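Local structure of microcin B17-processing protein McbC (Escherichia coli str. K-12 substr. MG1655, 6GRH) at residues Y14-H27 against F195-Y207. The protein helps convert the inactive microcin B17 precursor into the active peptide antibiotic, as an FMN-containing oxidoreductase of the nitroreductase family. Sequence-based numbering, arbitrary orientation.
Sequences YTDPEVLAIVKDFH and FEKALFKYRYRGY. With EDO (1,2-ethanediol), chain P.
Val23 packs between Leu199 of helix 195-199 and Tyr204 and Tyr207 at the start of helix 204-227. Its CB rests against Leu199 CD1; CG1, anti to the backbone N (chi1 172°), meets Tyr207 CD1 at 3.5 Å, while CG2 sits 3.7 Å from Tyr204 CD1 and also touches Leu199 CD2. A beta-branched residue suits this place because its two methyls reach different partners. One turn earlier, the flat Tyr204 ring offers its face to Val19 CG1, a CH-pi contact of 4.0 Å to the centroid, and Val19 CG2 sits over the NH2 side of one face of the Arg203 guanidinium.

Arg203 NH1 donates to Asp16 OD2 at 2.8 Å in a salt bridge; OD2 lies close to the guanidinium plane and is met on its anti side, and a water joins it to NH2. Asp16 also N-caps helix 17-27, its OD1 accepting from Glu18 N, so each carboxylate oxygen has its own task. In this way helix 17-27, near the N terminus, docks onto the nitroreductase domain, where the side chain of Tyr207 is about 11 Å from a bound FMN. At the far end the imidazole of His27 serves two partners: ND1, at its edge, shares a nearly straight 2.8 Å hydrogen bond with Tyr207 OH, and its face receives the edge of Phe195 in a T-shaped pair. Beside the cap, Thr15 OG1 donates to Glu196 OE1 at 2.6 Å; Thr12 shares that oxygen, and OE2 bonds Met1 N of the McbD chain.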
# COMPACT_ATOMS: atom_id res chain seq x y z
N TYR D 14 -20.66 -5.48 -9.26
CA TYR D 14 -20.46 -5.26 -7.82
C TYR D 14 -19.04 -4.94 -7.40
O TYR D 14 -18.79 -4.78 -6.22
CB TYR D 14 -20.93 -6.50 -7.04
CG TYR D 14 -22.40 -6.77 -7.23
CD1 TYR D 14 -23.35 -6.10 -6.48
CD2 TYR D 14 -22.84 -7.68 -8.18
CE1 TYR D 14 -24.70 -6.32 -6.66
CE2 TYR D 14 -24.20 -7.90 -8.38
CZ TYR D 14 -25.12 -7.23 -7.61
OH TYR D 14 -26.44 -7.44 -7.78
N THR D 15 -18.11 -4.82 -8.36
CA THR D 15 -16.70 -4.64 -8.03
C THR D 15 -16.43 -3.25 -7.46
O THR D 15 -16.91 -2.24 -7.98
CB THR D 15 -15.83 -4.93 -9.28
OG1 THR D 15 -15.88 -6.33 -9.53
CG2 THR D 15 -14.38 -4.49 -9.08
N ASP D 16 -15.66 -3.22 -6.38
CA ASP D 16 -15.13 -1.97 -5.84
C ASP D 16 -13.72 -1.79 -6.44
O ASP D 16 -12.83 -2.60 -6.17
CB ASP D 16 -15.08 -2.02 -4.31
CG ASP D 16 -14.56 -0.72 -3.69
OD1 ASP D 16 -13.77 -0.00 -4.33
OD2 ASP D 16 -14.97 -0.38 -2.55
N PRO D 17 -13.52 -0.75 -7.27
CA PRO D 17 -12.25 -0.61 -8.00
C PRO D 17 -11.06 -0.29 -7.09
O PRO D 17 -9.94 -0.55 -7.46
CB PRO D 17 -12.51 0.56 -8.96
CG PRO D 17 -13.59 1.34 -8.31
CD PRO D 17 -14.45 0.36 -7.58
N GLU D 18 -11.33 0.29 -5.92
CA GLU D 18 -10.29 0.54 -4.94
C GLU D 18 -9.79 -0.79 -4.35
O GLU D 18 -8.59 -1.01 -4.25
CB GLU D 18 -10.81 1.47 -3.85
CG GLU D 18 -9.75 1.93 -2.85
CD GLU D 18 -8.92 3.12 -3.34
OE1 GLU D 18 -9.14 3.62 -4.47
OE2 GLU D 18 -8.05 3.58 -2.56
N VAL D 19 -10.73 -1.67 -4.00
CA VAL D 19 -10.38 -2.97 -3.46
C VAL D 19 -9.57 -3.75 -4.51
O VAL D 19 -8.51 -4.31 -4.20
CB VAL D 19 -11.63 -3.74 -3.03
CG1 VAL D 19 -11.30 -5.13 -2.58
CG2 VAL D 19 -12.33 -3.01 -1.89
N LEU D 20 -10.08 -3.78 -5.74
CA LEU D 20 -9.41 -4.51 -6.80
C LEU D 20 -7.97 -4.06 -7.00
O LEU D 20 -7.08 -4.90 -7.09
CB LEU D 20 -10.19 -4.40 -8.09
CG LEU D 20 -9.63 -5.13 -9.29
CD1 LEU D 20 -9.59 -6.62 -9.00
CD2 LEU D 20 -10.52 -4.84 -10.48
N ALA D 21 -7.75 -2.75 -7.09
CA ALA D 21 -6.41 -2.20 -7.31
C ALA D 21 -5.47 -2.50 -6.16
O ALA D 21 -4.35 -2.90 -6.39
CB ALA D 21 -6.48 -0.69 -7.54
N ILE D 22 -5.96 -2.33 -4.93
CA ILE D 22 -5.14 -2.58 -3.75
C ILE D 22 -4.74 -4.05 -3.66
O ILE D 22 -3.56 -4.37 -3.34
CB ILE D 22 -5.84 -2.06 -2.47
CG1 ILE D 22 -5.83 -0.51 -2.51
CG2 ILE D 22 -5.18 -2.59 -1.19
CD1 ILE D 22 -6.65 0.20 -1.43
N VAL D 23 -5.69 -4.94 -3.96
CA VAL D 23 -5.40 -6.35 -3.96
C VAL D 23 -4.38 -6.73 -5.06
O VAL D 23 -3.42 -7.46 -4.80
CB VAL D 23 -6.69 -7.20 -4.05
CG1 VAL D 23 -6.36 -8.66 -4.25
CG2 VAL D 23 -7.53 -7.03 -2.78
N LYS D 24 -4.57 -6.23 -6.28
CA LYS D 24 -3.61 -6.52 -7.34
C LYS D 24 -2.21 -5.99 -7.03
O LYS D 24 -1.21 -6.67 -7.32
CB LYS D 24 -4.08 -5.95 -8.67
CG LYS D 24 -5.24 -6.66 -9.32
CD LYS D 24 -5.67 -5.75 -10.49
CE LYS D 24 -6.47 -6.45 -11.52
NZ LYS D 24 -6.68 -5.55 -12.71
N ASP D 25 -2.14 -4.77 -6.48
CA ASP D 25 -0.89 -4.17 -6.10
C ASP D 25 -0.14 -5.07 -5.12
O ASP D 25 1.06 -5.16 -5.19
CB ASP D 25 -1.09 -2.85 -5.38
CG ASP D 25 -1.45 -1.71 -6.30
OD1 ASP D 25 -1.36 -1.85 -7.55
OD2 ASP D 25 -1.81 -0.64 -5.72
N PHE D 26 -0.86 -5.62 -4.15
CA PHE D 26 -0.25 -6.48 -3.17
C PHE D 26 0.18 -7.80 -3.80
O PHE D 26 1.30 -8.26 -3.61
CB PHE D 26 -1.19 -6.78 -2.02
CG PHE D 26 -0.59 -7.72 -1.03
CD1 PHE D 26 0.42 -7.28 -0.17
CD2 PHE D 26 -0.98 -9.05 -1.01
CE1 PHE D 26 0.99 -8.15 0.76
CE2 PHE D 26 -0.41 -9.91 -0.11
CZ PHE D 26 0.58 -9.47 0.78
N HIS D 27 -0.74 -8.40 -4.52
CA HIS D 27 -0.53 -9.67 -5.16
C HIS D 27 0.78 -9.72 -5.99
O HIS D 27 1.55 -10.68 -5.85
CB HIS D 27 -1.70 -10.03 -6.08
CG HIS D 27 -1.50 -11.36 -6.74
ND1 HIS D 27 -1.83 -12.54 -6.11
CD2 HIS D 27 -0.96 -11.69 -7.93
CE1 HIS D 27 -1.52 -13.54 -6.91
NE2 HIS D 27 -0.99 -13.06 -8.02
N PHE D 195 -9.69 -12.42 -9.99
CA PHE D 195 -9.68 -11.41 -8.91
C PHE D 195 -11.06 -10.92 -8.56
O PHE D 195 -11.44 -10.90 -7.38
CB PHE D 195 -8.80 -10.22 -9.24
CG PHE D 195 -7.33 -10.55 -9.29
CD1 PHE D 195 -6.62 -10.80 -8.13
CD2 PHE D 195 -6.66 -10.62 -10.51
CE1 PHE D 195 -5.26 -11.09 -8.17
CE2 PHE D 195 -5.29 -10.91 -10.55
CZ PHE D 195 -4.60 -11.15 -9.37
N GLU D 196 -11.82 -10.54 -9.57
CA GLU D 196 -13.12 -9.94 -9.30
C GLU D 196 -14.12 -10.93 -8.72
O GLU D 196 -14.94 -10.52 -7.91
CB GLU D 196 -13.66 -9.23 -10.55
CG GLU D 196 -12.86 -7.95 -10.81
CD GLU D 196 -13.47 -7.02 -11.85
OE1 GLU D 196 -14.68 -6.70 -11.75
OE2 GLU D 196 -12.71 -6.57 -12.73
N LYS D 197 -14.04 -12.21 -9.08
CA LYS D 197 -14.88 -13.23 -8.48
C LYS D 197 -14.50 -13.46 -7.01
O LYS D 197 -15.38 -13.73 -6.19
CB LYS D 197 -14.80 -14.54 -9.24
CG LYS D 197 -15.89 -15.51 -8.81
CD LYS D 197 -16.55 -16.13 -10.01
CE LYS D 197 -17.48 -17.26 -9.60
NZ LYS D 197 -16.92 -18.61 -9.91
N ALA D 198 -13.21 -13.35 -6.68
CA ALA D 198 -12.78 -13.46 -5.26
C ALA D 198 -13.17 -12.26 -4.40
O ALA D 198 -13.31 -12.40 -3.18
CB ALA D 198 -11.28 -13.69 -5.18
N LEU D 199 -13.32 -11.08 -5.00
CA LEU D 199 -13.49 -9.84 -4.24
C LEU D 199 -14.91 -9.29 -4.18
O LEU D 199 -15.25 -8.54 -3.26
CB LEU D 199 -12.54 -8.78 -4.80
CG LEU D 199 -11.04 -9.15 -4.68
CD1 LEU D 199 -10.19 -8.16 -5.46
CD2 LEU D 199 -10.59 -9.17 -3.24
N PHE D 200 -15.75 -9.63 -5.17
CA PHE D 200 -16.99 -8.88 -5.36
C PHE D 200 -17.97 -8.96 -4.19
O PHE D 200 -18.64 -7.98 -3.94
CB PHE D 200 -17.67 -9.19 -6.69
CG PHE D 200 -18.47 -10.45 -6.72
CD1 PHE D 200 -17.87 -11.68 -6.55
CD2 PHE D 200 -19.83 -10.40 -6.96
CE1 PHE D 200 -18.60 -12.83 -6.62
CE2 PHE D 200 -20.57 -11.56 -7.03
CZ PHE D 200 -19.96 -12.77 -6.84
N LYS D 201 -18.03 -10.09 -3.49
CA LYS D 201 -18.94 -10.24 -2.35
C LYS D 201 -18.36 -9.80 -1.00
O LYS D 201 -19.01 -9.05 -0.22
CB LYS D 201 -19.41 -11.70 -2.24
CG LYS D 201 -20.43 -11.92 -1.11
CD LYS D 201 -21.00 -13.32 -1.04
CE LYS D 201 -22.00 -13.46 0.11
NZ LYS D 201 -22.33 -14.87 0.35
N TYR D 202 -17.19 -10.34 -0.68
CA TYR D 202 -16.56 -10.20 0.63
C TYR D 202 -15.46 -9.14 0.72
O TYR D 202 -14.88 -8.96 1.82
CB TYR D 202 -15.97 -11.53 1.06
CG TYR D 202 -17.01 -12.61 1.20
CD1 TYR D 202 -18.01 -12.49 2.17
CD2 TYR D 202 -17.02 -13.71 0.37
CE1 TYR D 202 -18.99 -13.47 2.31
CE2 TYR D 202 -18.00 -14.70 0.50
CZ TYR D 202 -18.97 -14.57 1.47
OH TYR D 202 -19.95 -15.53 1.61
N ARG D 203 -15.14 -8.49 -0.40
CA ARG D 203 -14.06 -7.50 -0.46
C ARG D 203 -12.70 -8.17 -0.12
O ARG D 203 -12.45 -9.29 -0.56
CB ARG D 203 -14.40 -6.27 0.39
CG ARG D 203 -15.72 -5.59 0.02
CD ARG D 203 -16.14 -4.58 1.10
NE ARG D 203 -15.14 -3.55 1.30
CZ ARG D 203 -14.92 -2.51 0.50
NH1 ARG D 203 -15.67 -2.29 -0.58
NH2 ARG D 203 -13.92 -1.67 0.78
N TYR D 204 -11.82 -7.50 0.64
CA TYR D 204 -10.45 -8.00 0.90
C TYR D 204 -10.36 -9.40 1.48
O TYR D 204 -9.50 -10.18 1.09
CB TYR D 204 -9.71 -7.06 1.84
CG TYR D 204 -9.52 -5.68 1.31
CD1 TYR D 204 -8.53 -5.42 0.39
CD2 TYR D 204 -10.35 -4.62 1.72
CE1 TYR D 204 -8.35 -4.14 -0.12
CE2 TYR D 204 -10.17 -3.34 1.21
CZ TYR D 204 -9.16 -3.13 0.28
OH TYR D 204 -8.92 -1.89 -0.27
N ARG D 205 -11.24 -9.71 2.41
CA ARG D 205 -11.29 -11.04 3.00
C ARG D 205 -11.52 -12.14 1.94
O ARG D 205 -11.07 -13.27 2.11
CB ARG D 205 -12.36 -11.12 4.07
CG ARG D 205 -12.17 -12.25 5.07
CD ARG D 205 -13.20 -12.08 6.15
NE ARG D 205 -13.09 -12.90 7.34
CZ ARG D 205 -12.36 -12.63 8.43
NH1 ARG D 205 -11.59 -11.59 8.50
NH2 ARG D 205 -12.43 -13.45 9.47
N GLY D 206 -12.16 -11.80 0.83
CA GLY D 206 -12.31 -12.76 -0.27
C GLY D 206 -11.02 -13.24 -0.89
O GLY D 206 -10.93 -14.40 -1.34
N TYR D 207 -10.03 -12.38 -0.90
CA TYR D 207 -8.69 -12.74 -1.38
C TYR D 207 -8.08 -13.82 -0.51
O TYR D 207 -7.62 -14.86 -1.00
CB TYR D 207 -7.78 -11.51 -1.45
CG TYR D 207 -6.40 -11.79 -1.98
CD1 TYR D 207 -6.19 -12.00 -3.34
CD2 TYR D 207 -5.30 -11.82 -1.14
CE1 TYR D 207 -4.93 -12.23 -3.83
CE2 TYR D 207 -4.04 -12.08 -1.64
CZ TYR D 207 -3.86 -12.29 -2.98
OH TYR D 207 -2.60 -12.52 -3.47
C1 EDO P . -22.32 -17.90 3.47
O1 EDO P . -22.56 -17.66 2.09
C2 EDO P . -20.84 -17.72 3.71
O2 EDO P . -20.09 -18.72 3.01
O HOH W 1 -17.61 -5.40 -3.90
O HOH W 2 -14.59 -7.50 -7.35
O HOH W 3 -13.28 0.89 -0.93